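Long-range contacts in putative streptothricin acetyltransferase (Bacillus anthracis, PDB 3PP9), which probably transfers the acetyl group of acetyl coenzyme A to streptothricin-type antibiotics, as a member of the GNAT acetyltransferase family: residues D17-I22 and N85-F90; G89-K94 and R120-A125; N29-L34 and T46-P51. All coordinates share one frame; numbering follows the deposited sequence. Where two conformers were deposited one is given.

Contact 1 (D17-I22 and N85-F90); sequences DNFPEI and NQIIGF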
loop_
_atom_site.group_PDB
_atom_site.type_symbol
_atom_site.label_atom_id
_atom_site.label_comp_id
_atom_site.label_asym_id
_atom_site.label_seq_id
_atom_site.Cartn_x
_atom_site.Cartn_y
_atom_site.Cartn_z
ATOM N N ASP A 17 -7.596 29.081 8.739
ATOM C CA ASP A 17 -7.429 30.308 7.951
ATOM C C ASP A 17 -6.107 31.019 8.252
ATOM O O ASP A 17 -5.677 31.886 7.488
ATOM C CB ASP A 17 -8.599 31.263 8.184
ATOM C CG ASP A 17 -9.916 30.711 7.668
ATOM O OD1 ASP A 17 -9.895 29.701 6.929
ATOM O OD2 ASP A 17 -10.973 31.298 7.983
ATOM N N ASN A 18 -5.467 30.647 9.360
ATOM C CA ASN A 18 -4.184 31.225 9.770
ATOM C C ASN A 18 -3.065 30.327 9.252
ATOM O O ASN A 18 -1.895 30.459 9.649
ATOM C CB ASN A 18 -4.064 31.213 11.302
ATOM C CG ASN A 18 -5.185 31.968 12.002
ATOM O OD1 ASN A 18 -5.844 32.833 11.410
ATOM N ND2 ASN A 18 -5.390 31.661 13.288
ATOM N N PHE A 19 -3.424 29.413 8.359
ATOM C CA PHE A 19 -2.488 28.458 7.869
ATOM C C PHE A 19 -1.783 29.081 6.669
ATOM O O PHE A 19 -2.402 29.337 5.627
ATOM C CB PHE A 19 -3.238 27.176 7.520
ATOM C CG PHE A 19 -2.440 25.947 7.758
ATOM C CD1 PHE A 19 -2.799 25.061 8.762
ATOM C CD2 PHE A 19 -1.282 25.709 7.051
ATOM C CE1 PHE A 19 -2.061 23.940 8.994
ATOM C CE2 PHE A 19 -0.540 24.591 7.295
ATOM C CZ PHE A 19 -0.929 23.704 8.266
ATOM N N PRO A 20 -0.486 29.356 6.815
ATOM C CA PRO A 20 0.277 29.997 5.767
ATOM C C PRO A 20 0.728 29.061 4.659
ATOM O O PRO A 20 0.556 27.842 4.764
ATOM C CB PRO A 20 1.505 30.490 6.524
ATOM C CG PRO A 20 1.759 29.388 7.510
ATOM C CD PRO A 20 0.398 28.842 7.879
ATOM N N GLU A 21 1.254 29.658 3.590
ATOM C CA GLU A 21 1.810 28.912 2.471
ATOM C C GLU A 21 3.089 28.328 3.037
ATOM O O GLU A 21 3.923 29.054 3.578
ATOM C CB GLU A 21 2.170 29.812 1.273
ATOM C CG GLU A 21 1.000 30.448 0.546
ATOM C CD GLU A 21 1.412 31.391 -0.589
ATOM O OE1 GLU A 21 2.626 31.668 -0.759
ATOM O OE2 GLU A 21 0.506 31.870 -1.310
ATOM N N ILE A 22 3.219 27.020 2.959
ATOM C CA ILE A 22 4.400 26.355 3.459
ATOM C C ILE A 22 5.092 25.770 2.251
ATOM O O ILE A 22 4.451 25.121 1.437
ATOM C CB ILE A 22 4.000 25.303 4.481
ATOM C CG1 ILE A 22 3.541 26.022 5.758
ATOM C CG2 ILE A 22 5.161 24.371 4.777
ATOM C CD1 ILE A 22 2.989 25.142 6.795
ATOM N N ASN A 85 4.909 32.800 16.361
ATOM C CA ASN A 85 3.524 33.029 15.889
ATOM C C ASN A 85 3.199 32.538 14.483
ATOM O O ASN A 85 2.227 32.983 13.875
ATOM C CB ASN A 85 3.139 34.519 16.013
ATOM C CG ASN A 85 3.322 35.063 17.423
ATOM O OD1 ASN A 85 3.460 36.279 17.619
ATOM N ND2 ASN A 85 3.342 34.171 18.411
ATOM N N GLN A 86 3.963 31.584 13.963
ATOM C CA GLN A 86 3.701 31.120 12.623
ATOM C C GLN A 86 3.834 29.605 12.532
ATOM O O GLN A 86 4.673 29.000 13.185
ATOM C CB GLN A 86 4.693 31.739 11.631
ATOM C CG GLN A 86 4.687 33.258 11.531
ATOM C CD GLN A 86 5.787 33.793 10.624
ATOM O OE1 GLN A 86 6.094 34.986 10.643
ATOM N NE2 GLN A 86 6.400 32.909 9.840
ATOM N N ILE A 87 2.974 28.998 11.729
ATOM C CA ILE A 87 3.052 27.572 11.484
ATOM C C ILE A 87 4.217 27.377 10.492
ATOM O O ILE A 87 4.207 27.931 9.387
ATOM C CB ILE A 87 1.746 27.029 10.894
ATOM C CG1 ILE A 87 0.614 27.183 11.911
ATOM C CG2 ILE A 87 1.920 25.545 10.442
ATOM C CD1 ILE A 87 -0.787 26.908 11.351
ATOM N N ILE A 88 5.230 26.617 10.905
ATOM C CA ILE A 88 6.413 26.361 10.065
ATOM C C ILE A 88 6.564 24.895 9.636
ATOM O O ILE A 88 7.534 24.529 8.964
ATOM C CB ILE A 88 7.710 26.830 10.748
ATOM C CG1 ILE A 88 8.019 25.986 11.998
ATOM C CG2 ILE A 88 7.622 28.331 11.048
ATOM C CD1 ILE A 88 9.435 26.205 12.585
ATOM N N GLY A 89 5.632 24.050 10.056
ATOM C CA GLY A 89 5.696 22.641 9.680
ATOM C C GLY A 89 4.502 21.885 10.228
ATOM O O GLY A 89 3.765 22.421 11.041
ATOM N N PHE A 90 4.287 20.669 9.745
ATOM C CA PHE A 90 3.162 19.880 10.200
ATOM C C PHE A 90 3.379 18.409 9.853
ATOM O O PHE A 90 4.257 18.059 9.063
ATOM C CB PHE A 90 1.846 20.397 9.591
ATOM C CG PHE A 90 1.802 20.327 8.100
ATOM C CD1 PHE A 90 2.185 21.408 7.328
ATOM C CD2 PHE A 90 1.408 19.177 7.461
ATOM C CE1 PHE A 90 2.156 21.334 5.939
ATOM C CE2 PHE A 90 1.375 19.101 6.066
ATOM C CZ PHE A 90 1.770 20.175 5.314
HETATM O O HOH W 1 0.404 30.621 11.592
#

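Contact 2 (G89-K94 and R120-A125); sequences GFIVLK and RLIAQA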
loop_
_atom_site.group_PDB
_atom_site.type_symbol
_atom_site.label_atom_id
_atom_site.label_comp_id
_atom_site.label_asym_id
_atom_site.label_seq_id
_atom_site.Cartn_x
_atom_site.Cartn_y
_atom_site.Cartn_z
ATOM N N GLY A 89 5.632 24.050 10.056
ATOM C CA GLY A 89 5.696 22.641 9.680
ATOM C C GLY A 89 4.502 21.885 10.228
ATOM O O GLY A 89 3.765 22.421 11.041
ATOM N N PHE A 90 4.287 20.669 9.745
ATOM C CA PHE A 90 3.162 19.880 10.200
ATOM C C PHE A 90 3.379 18.409 9.853
ATOM O O PHE A 90 4.257 18.059 9.063
ATOM C CB PHE A 90 1.846 20.397 9.591
ATOM C CG PHE A 90 1.802 20.327 8.100
ATOM C CD1 PHE A 90 2.185 21.408 7.328
ATOM C CD2 PHE A 90 1.408 19.177 7.461
ATOM C CE1 PHE A 90 2.156 21.334 5.939
ATOM C CE2 PHE A 90 1.375 19.101 6.066
ATOM C CZ PHE A 90 1.770 20.175 5.314
ATOM N N ILE A 91 2.625 17.546 10.524
ATOM C CA ILE A 91 2.657 16.125 10.260
ATOM C C ILE A 91 1.204 15.628 10.234
ATOM O O ILE A 91 0.388 16.026 11.085
ATOM C CB ILE A 91 3.561 15.334 11.251
ATOM C CG1 ILE A 91 3.764 13.906 10.772
ATOM C CG2 ILE A 91 3.003 15.416 12.676
ATOM C CD1 ILE A 91 4.883 13.177 11.529
ATOM N N VAL A 92 0.895 14.808 9.218
ATOM C CA VAL A 92 -0.438 14.258 8.975
ATOM C C VAL A 92 -0.372 12.756 9.251
ATOM O O VAL A 92 0.414 12.033 8.641
ATOM C CB VAL A 92 -0.877 14.504 7.518
ATOM C CG1 VAL A 92 -2.322 14.061 7.298
ATOM C CG2 VAL A 92 -0.738 16.008 7.123
ATOM N N LEU A 93 -1.218 12.283 10.156
ATOM C CA LEU A 93 -1.205 10.890 10.561
ATOM C C LEU A 93 -2.564 10.201 10.510
ATOM O O LEU A 93 -3.591 10.838 10.720
ATOM C CB LEU A 93 -0.807 10.869 12.050
ATOM C CG LEU A 93 0.548 11.478 12.384
ATOM C CD1 LEU A 93 0.714 11.673 13.875
ATOM C CD2 LEU A 93 1.663 10.634 11.833
ATOM N N LYS A 94 -2.551 8.901 10.238
ATOM C CA LYS A 94 -3.775 8.101 10.260
ATOM C C LYS A 94 -3.397 6.756 10.865
ATOM O O LYS A 94 -2.209 6.454 11.054
ATOM C CB LYS A 94 -4.347 7.811 8.879
ATOM C CG LYS A 94 -3.554 6.831 8.073
ATOM C CD LYS A 94 -4.313 6.383 6.827
ATOM C CE LYS A 94 -3.501 5.366 6.033
ATOM N NZ LYS A 94 -4.216 4.912 4.803
ATOM N N ARG A 120 11.086 16.678 16.026
ATOM C CA ARG A 120 10.090 16.990 17.069
ATOM C C ARG A 120 8.689 16.557 16.606
ATOM O O ARG A 120 7.884 16.099 17.402
ATOM C CB ARG A 120 10.108 18.481 17.431
ATOM C CG ARG A 120 11.289 18.931 18.248
ATOM C CD ARG A 120 11.114 18.547 19.713
ATOM N NE ARG A 120 9.903 19.176 20.256
ATOM C CZ ARG A 120 9.834 20.405 20.767
ATOM N NH1 ARG A 120 10.914 21.181 20.843
ATOM N NH2 ARG A 120 8.668 20.864 21.211
ATOM N N LEU A 121 8.395 16.703 15.314
ATOM C CA LEU A 121 7.093 16.270 14.784
ATOM C C LEU A 121 6.974 14.737 14.894
ATOM O O LEU A 121 5.922 14.236 15.284
ATOM C CB LEU A 121 6.854 16.775 13.371
ATOM C CG LEU A 121 6.573 18.259 13.260
ATOM C CD1 LEU A 121 6.761 18.746 11.817
ATOM C CD2 LEU A 121 5.174 18.606 13.732
ATOM N N ILE A 122 8.050 14.034 14.569
ATOM C CA ILE A 122 8.102 12.579 14.657
ATOM C C ILE A 122 7.911 12.157 16.119
ATOM O O ILE A 122 7.164 11.226 16.417
ATOM C CB ILE A 122 9.413 12.005 14.067
ATOM C CG1 ILE A 122 9.459 12.195 12.550
ATOM C CG2 ILE A 122 9.560 10.501 14.378
ATOM C CD1 ILE A 122 8.372 11.465 11.760
ATOM N N ALA A 123 8.565 12.851 17.052
ATOM C CA ALA A 123 8.408 12.507 18.460
ATOM C C ALA A 123 6.946 12.597 18.866
ATOM O O ALA A 123 6.430 11.721 19.575
ATOM C CB ALA A 123 9.256 13.398 19.328
ATOM N N GLN A 124 6.250 13.646 18.426
ATOM C CA GLN A 124 4.848 13.778 18.770
ATOM C C GLN A 124 4.008 12.683 18.116
ATOM O O GLN A 124 3.048 12.206 18.703
ATOM C CB GLN A 124 4.304 15.161 18.405
ATOM C CG GLN A 124 2.846 15.368 18.774
ATOM C CD GLN A 124 2.587 15.310 20.259
ATOM O OE1 GLN A 124 3.163 16.084 21.016
ATOM N NE2 GLN A 124 1.686 14.420 20.685
ATOM N N ALA A 125 4.355 12.295 16.904
ATOM C CA ALA A 125 3.648 11.243 16.202
ATOM C C ALA A 125 3.809 9.936 16.954
ATOM O O ALA A 125 2.860 9.162 17.038
ATOM C CB ALA A 125 4.172 11.114 14.760
#

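Contact 3 (N29-L34 and T46-P51); sequences NARLML and TVEDVP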
loop_
_atom_site.group_PDB
_atom_site.type_symbol
_atom_site.label_atom_id
_atom_site.label_comp_id
_atom_site.label_asym_id
_atom_site.label_seq_id
_atom_site.Cartn_x
_atom_site.Cartn_y
_atom_site.Cartn_z
ATOM N N ASN A 29 18.637 15.267 -5.762
ATOM C CA ASN A 29 20.022 15.296 -6.236
ATOM C C ASN A 29 20.650 13.924 -6.336
ATOM O O ASN A 29 21.796 13.789 -6.783
ATOM C CB ASN A 29 20.887 16.187 -5.340
ATOM C CG ASN A 29 20.849 15.785 -3.884
ATOM O OD1 ASN A 29 20.275 14.759 -3.504
ATOM N ND2 ASN A 29 21.425 16.636 -3.032
ATOM N N ALA A 30 19.888 12.900 -5.929
ATOM C CA ALA A 30 20.365 11.539 -5.929
ATOM C C ALA A 30 19.196 10.611 -5.749
ATOM O O ALA A 30 18.067 11.052 -5.552
ATOM C CB ALA A 30 21.337 11.353 -4.769
ATOM N N ARG A 31 19.472 9.319 -5.829
ATOM C CA ARG A 31 18.429 8.326 -5.633
ATOM C C ARG A 31 18.997 7.101 -4.976
ATOM O O ARG A 31 20.195 6.810 -5.093
ATOM C CB ARG A 31 17.759 7.918 -6.952
ATOM C CG ARG A 31 18.667 7.252 -7.989
ATOM C CD ARG A 31 17.873 6.765 -9.189
ATOM N NE ARG A 31 18.734 6.171 -10.214
ATOM C CZ ARG A 31 18.306 5.467 -11.266
ATOM N NH1 ARG A 31 17.013 5.198 -11.447
ATOM N NH2 ARG A 31 19.188 4.986 -12.134
ATOM N N LEU A 32 18.150 6.419 -4.208
ATOM C CA LEU A 32 18.540 5.171 -3.565
ATOM C C LEU A 32 18.479 4.022 -4.555
ATOM O O LEU A 32 17.581 3.941 -5.402
ATOM C CB LEU A 32 17.696 4.834 -2.328
ATOM C CG LEU A 32 18.107 5.374 -0.946
ATOM C CD1 LEU A 32 18.194 6.861 -0.826
ATOM C CD2 LEU A 32 17.163 4.839 0.123
HETATM N N MSE A 33 19.472 3.151 -4.442
HETATM C CA MSE A 33 19.593 1.972 -5.282
HETATM C C MSE A 33 19.395 0.841 -4.301
HETATM O O MSE A 33 20.181 0.707 -3.376
HETATM C CB MSE A 33 21.000 1.878 -5.865
HETATM C CG MSE A 33 21.462 3.132 -6.569
HETATM SE SE MSE A 33 20.338 3.570 -8.077
HETATM C CE MSE A 33 20.682 2.030 -9.226
ATOM N N LEU A 34 18.339 0.050 -4.459
ATOM C CA LEU A 34 18.085 -1.027 -3.507
ATOM C C LEU A 34 18.646 -2.401 -3.808
ATOM O O LEU A 34 18.840 -2.785 -4.967
ATOM C CB LEU A 34 16.559 -1.151 -3.356
ATOM C CG LEU A 34 15.834 0.121 -2.921
ATOM C CD1 LEU A 34 14.347 -0.083 -3.002
ATOM C CD2 LEU A 34 16.238 0.551 -1.533
ATOM N N THR A 46 22.396 1.897 -1.734
ATOM C CA THR A 46 23.554 2.731 -2.024
ATOM C C THR A 46 22.911 3.967 -2.638
ATOM O O THR A 46 21.772 3.917 -3.118
ATOM C CB THR A 46 24.592 2.107 -2.970
ATOM O OG1 THR A 46 24.016 1.833 -4.259
ATOM C CG2 THR A 46 25.179 0.831 -2.363
ATOM N N VAL A 47 23.627 5.080 -2.589
ATOM C CA VAL A 47 23.129 6.338 -3.125
ATOM C C VAL A 47 23.823 6.643 -4.443
ATOM O O VAL A 47 25.041 6.491 -4.545
ATOM C CB VAL A 47 23.390 7.464 -2.116
ATOM C CG1 VAL A 47 23.034 8.813 -2.730
ATOM C CG2 VAL A 47 22.610 7.222 -0.828
ATOM N N GLU A 48 23.056 7.039 -5.455
ATOM C CA GLU A 48 23.601 7.382 -6.770
ATOM C C GLU A 48 23.168 8.797 -7.131
ATOM O O GLU A 48 21.991 9.129 -7.044
ATOM C CB GLU A 48 23.103 6.425 -7.855
ATOM C CG GLU A 48 23.702 6.682 -9.237
ATOM C CD GLU A 48 23.215 5.723 -10.322
ATOM O OE1 GLU A 48 23.602 5.909 -11.495
ATOM O OE2 GLU A 48 22.454 4.791 -10.018
ATOM N N ASP A 49 24.108 9.643 -7.544
ATOM C CA ASP A 49 23.746 11.001 -7.929
ATOM C C ASP A 49 22.923 10.964 -9.211
ATOM O O ASP A 49 23.107 10.078 -10.050
ATOM C CB ASP A 49 25.002 11.840 -8.217
ATOM C CG ASP A 49 25.817 12.198 -6.965
ATOM O OD1 ASP A 49 25.346 12.032 -5.833
ATOM O OD2 ASP A 49 26.966 12.676 -7.140
ATOM N N VAL A 50 22.020 11.934 -9.359
ATOM C CA VAL A 50 21.203 12.092 -10.568
ATOM C C VAL A 50 21.162 13.590 -10.883
ATOM O O VAL A 50 21.371 14.405 -9.984
ATOM C CB VAL A 50 19.766 11.587 -10.388
ATOM C CG1 VAL A 50 19.765 10.093 -10.082
ATOM C CG2 VAL A 50 19.034 12.406 -9.318
ATOM N N PRO A 51 20.958 13.975 -12.165
ATOM C CA PRO A 51 20.871 15.400 -12.483
ATOM C C PRO A 51 19.809 16.029 -11.585
ATOM O O PRO A 51 18.693 15.511 -11.469
ATOM C CB PRO A 51 20.484 15.410 -13.961
ATOM C CG PRO A 51 20.994 14.108 -14.470
ATOM C CD PRO A 51 20.815 13.139 -13.370
#

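Contact 1 (D17-I22 and N85-F90)
Phe19 meets Ile87 and Phe90 through different parts of its ring. The aromatic pair is an offset edge-to-face arrangement: the edge of Phe19 is turned toward the face of Phe90, with the centroids 5.9 Å apart and the planes at 70°. Over one face of the Phe19 ring lies the CD1 methyl of Ile87, 4.0 Å from the ring centroid and 20° off the normal, a CH-pi contact displaced toward the rim. Phe19 also stacks on Tyr67, and Phe19 and Ile87 both rest on Ile80 of strand 76-83.

The aliphatic packing is centred on the branches of Ile87. With CG1 beside the backbone N (chi1 -65°), CD1 goes to Phe19, while CG2 takes the CD1 methyl of Ile22 at 3.8 Å. That same Ile22 CD1 reaches the edge of the Phe90 ring, in its plane, 3.9 Å from Phe90 CD1. The Ile22 side chain is about 7 Å from bound acetyl coenzyme A. Pro20 crosses Ile87 at about a right angle, its CD 3.8 Å from Ile87 CB.

The polar link is indirect. A water donates to Asn18 O and accepts from Ile87 N, at 3.0 Å to each.

No direct polar bond is found between the two segments, so hydrophobic packing and one bridging water, instead of strand pairing, hold the irregular segment 17-22 over strand 86-95 of the main mixed sheet of the GNAT fold.

Contact 2 (G89-K94 and R120-A125)
The flat group that the helix meets is the peptide joining Gly89 and Phe90. Leu121 CD1 stands over one face of it, 3.8 Å from Phe90 N and only slightly less above the peptide plane. Neither face nor edge of the Phe90 ring meets segment 120-125: the ring leaves the strand on the side away from the helix, where it lies against Asp105 and Thr107 of strand 101-108. Gly89 brings no side chain, and the leucine methyl lies on the main chain here.

Ile91 points toward the helix and packs with both of its branches. Its CG2 methyl lies 4.0 Å from Leu121 CD2, the two side chains sliding past each other in opposite directions. The other branch is extended, CG1 being anti to the backbone N (chi1 -169°) and CD1 anti beyond it, which carries the terminal methyl along the helix. There Ile91 CD1 is 3.9 Å from Ile122 CD1, and equally far from Ala125 CB.

Helix 117-131 is the connection between the neighbouring parallel strands 101-108 and 136-142, a beta-alpha-beta crossover of the GNAT fold, and in this contact it lies against the next strand of the sheet, 86-95. The axes of the two short segments approach to 8.6 Å and run roughly parallel, 30° apart. Alternate strand residues Ile91 and Leu93 meet Leu121 and Ala125, one helical turn apart.

Ala125 CB touches both methyls of Leu93. Leu93 CD1 is 3.6 Å from Ala125 CB, and Leu93 CD2 is 3.9 Å from that CB. Ile103 of strand 101-108 touches both Leu93 and Ile122. Leu121 also leans on Ile8 of strand 7-10, and the Leu121 side chain is about 6 Å from bound acetyl coenzyme A.

Contact 3 (N29-L34 and T46-P51)
Glu48 and Arg31 are brought alongside each other by two extended side chains. Glu48 has CG anti to its backbone N and runs straight on to the carboxylate; Arg31 starts with CG between its N and carbonyl carbon (chi1 62°), then extends as far as NE. Both point the same way, but Arg31 NH2 and Glu48 OE2 are 3.9 Å apart, a long salt bridge, and the guanidinium and carboxylate planes differ by 49°, so any electrostatic gain is probably modest. Val50 CG1 packs crosswise on the arginine stem, 3.7 Å from Arg31 CG.

Met33, present as selenomethionine, bends at chi2 and chi3 and lies obliquely over Glu48 and Thr46; its selenium approaches the carboxylate closely in the conformer described, but with a second conformer deposited that approach is doubtful. Ala30 CB meets Val47 CG1 at 3.7 Å.

The backbone ladder is antiparallel. Arg31 and Glu48 form a hydrogen-bonded pair, Arg31 N to Glu48 O at 2.8 Å and Glu48 N to Arg31 O at 2.9 Å, and Met33 and Thr46 form another. At Ala30 and Asp49 the regular pattern is disturbed: the two CA atoms are only 4.0 Å apart and the side chains diverge. Beyond them Val50 N still bonds to Asn29 O at 3.2 Å, straight at hydrogen, but approaches from 51° out of the carbonyl plane.

These residues belong to the hairpin of strands 25-36 and 43-56, a two-stranded sheet separate from the main one. Ala30 and Leu32 both touch Val146 of helix 146-154, Leu32 also touches Cys149 there, and Leu32 O accepts a hydrogen bond from Asn143 ND2 just before that helix.

Overall arrangement
Contacts 1 and 2 share Gly89 and Phe90 on strand 86-95 of the main mixed sheet, with centres 14 Å apart; one joins the strand to the early loop 17-22, the other to helix 117-131. Contact 3 belongs to the separate hairpin and falls, in sequence, between the two segments of contact 1 and before contact 2. It is remote in space: its centre is 32 Å from that of contact 1 and 27 Å from that of contact 2, on the opposite side of the chain's centre from the latter. All three lie near bound acetyl coenzyme A, the side chains of Ile22, Leu121 and Asn29 being about 6 to 7 Å from it, proximity rather than contact.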